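Side-chain contact in TRNA nucleotidyl transferase-related protein (Thermotoga maritima, PDB 3H38), which probably adds the CCA end to tRNA from CTP and ATP, through the class II nucleotidyltransferase part of a longer protein held in this chain: residues Ile182-Glu185 against Gln186-Asp189. Numbering follows the deposited sequence.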
loop_
_atom_site.group_PDB
_atom_site.type_symbol
_atom_site.label_atom_id
_atom_site.label_comp_id
_atom_site.label_asym_id
_atom_site.label_seq_id
_atom_site.Cartn_x
_atom_site.Cartn_y
_atom_site.Cartn_z
ATOM N N ILE A 182 9.657 -7.284 -6.236
ATOM C CA ILE A 182 8.482 -7.419 -7.072
ATOM C C ILE A 182 7.851 -6.048 -7.285
ATOM O O ILE A 182 7.527 -5.681 -8.427
ATOM C CB ILE A 182 7.477 -8.411 -6.446
ATOM C CG1 ILE A 182 8.032 -9.835 -6.527
ATOM C CG2 ILE A 182 6.111 -8.308 -7.103
ATOM C CD1 ILE A 182 7.731 -10.641 -5.298
ATOM N N ARG A 183 7.710 -5.282 -6.226
ATOM C CA ARG A 183 7.110 -3.992 -6.333
ATOM C C ARG A 183 7.737 -3.057 -7.321
ATOM O O ARG A 183 7.045 -2.448 -8.061
ATOM C CB ARG A 183 6.966 -3.306 -5.001
ATOM C CG ARG A 183 6.730 -1.864 -5.128
ATOM C CD ARG A 183 6.066 -1.289 -3.959
ATOM N NE ARG A 183 6.906 -1.427 -2.798
ATOM C CZ ARG A 183 7.698 -0.487 -2.332
ATOM N NH1 ARG A 183 8.450 -0.705 -1.288
ATOM N NH2 ARG A 183 7.729 0.669 -2.916
ATOM N N PHE A 184 9.052 -2.925 -7.309
ATOM C CA PHE A 184 9.731 -2.056 -8.277
ATOM C C PHE A 184 9.794 -2.753 -9.638
ATOM O O PHE A 184 9.896 -2.106 -10.666
ATOM C CB PHE A 184 11.143 -1.675 -7.805
ATOM C CG PHE A 184 11.177 -0.779 -6.572
ATOM C CD1 PHE A 184 11.781 -1.209 -5.402
ATOM C CD2 PHE A 184 10.657 0.499 -6.598
ATOM C CE1 PHE A 184 11.838 -0.386 -4.278
ATOM C CE2 PHE A 184 10.714 1.318 -5.477
ATOM C CZ PHE A 184 11.308 0.873 -4.317
ATOM N N GLU A 185 9.756 -4.078 -9.641
ATOM C CA GLU A 185 9.639 -4.816 -10.899
ATOM C C GLU A 185 8.369 -4.432 -11.660
ATOM O O GLU A 185 8.420 -4.161 -12.851
ATOM C CB GLU A 185 9.645 -6.323 -10.659
ATOM C CG GLU A 185 10.466 -7.092 -11.675
ATOM C CD GLU A 185 10.131 -8.569 -11.692
ATOM O OE1 GLU A 185 9.152 -8.973 -11.013
ATOM O OE2 GLU A 185 10.837 -9.327 -12.395
ATOM N N GLN A 186 7.227 -4.405 -10.984
ATOM C CA GLN A 186 6.012 -4.003 -11.680
ATOM C C GLN A 186 5.910 -2.482 -11.830
ATOM O O GLN A 186 5.267 -2.003 -12.756
ATOM C CB GLN A 186 4.710 -4.565 -11.036
ATOM C CG GLN A 186 4.743 -6.014 -10.548
ATOM C CD GLN A 186 5.278 -6.980 -11.589
ATOM O OE1 GLN A 186 4.974 -6.859 -12.764
ATOM N NE2 GLN A 186 6.087 -7.946 -11.154
ATOM N N ARG A 187 6.509 -1.720 -10.921
ATOM C CA ARG A 187 6.350 -0.260 -10.950
ATOM C C ARG A 187 7.009 0.450 -12.150
ATOM O O ARG A 187 6.476 1.432 -12.662
ATOM C CB ARG A 187 6.818 0.379 -9.648
ATOM C CG ARG A 187 6.984 1.892 -9.760
ATOM C CD ARG A 187 8.114 2.336 -8.881
ATOM N NE ARG A 187 7.699 2.835 -7.569
ATOM C CZ ARG A 187 7.972 4.065 -7.127
ATOM N NH1 ARG A 187 7.579 4.440 -5.908
ATOM N NH2 ARG A 187 8.654 4.924 -7.897
ATOM N N PHE A 188 8.176 -0.031 -12.569
ATOM C CA PHE A 188 8.732 0.297 -13.878
ATOM C C PHE A 188 8.472 -0.971 -14.638
ATOM O O PHE A 188 7.888 -1.897 -14.083
ATOM C CB PHE A 188 10.224 0.541 -13.735
ATOM C CG PHE A 188 10.571 1.320 -12.514
ATOM C CD1 PHE A 188 10.456 2.707 -12.499
ATOM C CD2 PHE A 188 10.988 0.675 -11.363
ATOM C CE1 PHE A 188 10.762 3.435 -11.354
ATOM C CE2 PHE A 188 11.293 1.385 -10.230
ATOM C CZ PHE A 188 11.181 2.773 -10.223
ATOM N N ASP A 189 8.873 -1.088 -15.885
ATOM C CA ASP A 189 8.575 -2.395 -16.479
ATOM C C ASP A 189 9.814 -3.273 -16.393
ATOM O O ASP A 189 10.427 -3.638 -17.406
ATOM C CB ASP A 189 8.023 -2.295 -17.907
ATOM C CG ASP A 189 7.414 -3.611 -18.396
ATOM O OD1 ASP A 189 7.483 -4.622 -17.662
ATOM O OD2 ASP A 189 6.875 -3.634 -19.524
#
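The C-terminal turn of helix 177-187 joins Phe184 to Arg187 and Phe188 and carries two arginines of the CTP and ATP site, Arg183 and Arg187; no nucleotide is bound here. Gln186 N hydrogen-bonds to Ile182 O at 2.9 Å. Phe188 N, just past the helix, hydrogen-bonds to Phe184 O from above the carbonyl plane, almost straight at 177°. Phe184 CD2 touches Phe188 CE2 at 3.8 Å. Arg187 CD comes to the edge of the Phe184 ring, 3.9 Å from CD2. Phe184 CE2 lies over one face of the guanidinium, the two planes 59° apart. Arg187 points its CG away from the backbone N, and its chain runs alongside Phe184. Gln186 bends at chi2 (-50°) and turns its amide back along the helix. Its NE2 lies 3.2 Å from Glu185 OE1, with Ile182 CG2 beside it. An alanine at Gln186 is likely to leave Ile182 CG2 and Glu185 OE1 without this amide neighbour and open a gap toward helix 230-239. On that helix, Arg236 forms a salt bridge with Glu185. Glu220 of helix 214-225 pairs with Arg183. Both phenylalanines pack on Arg45 of helix 42-49, and strand 191-192 gives Ile192 N to Glu185.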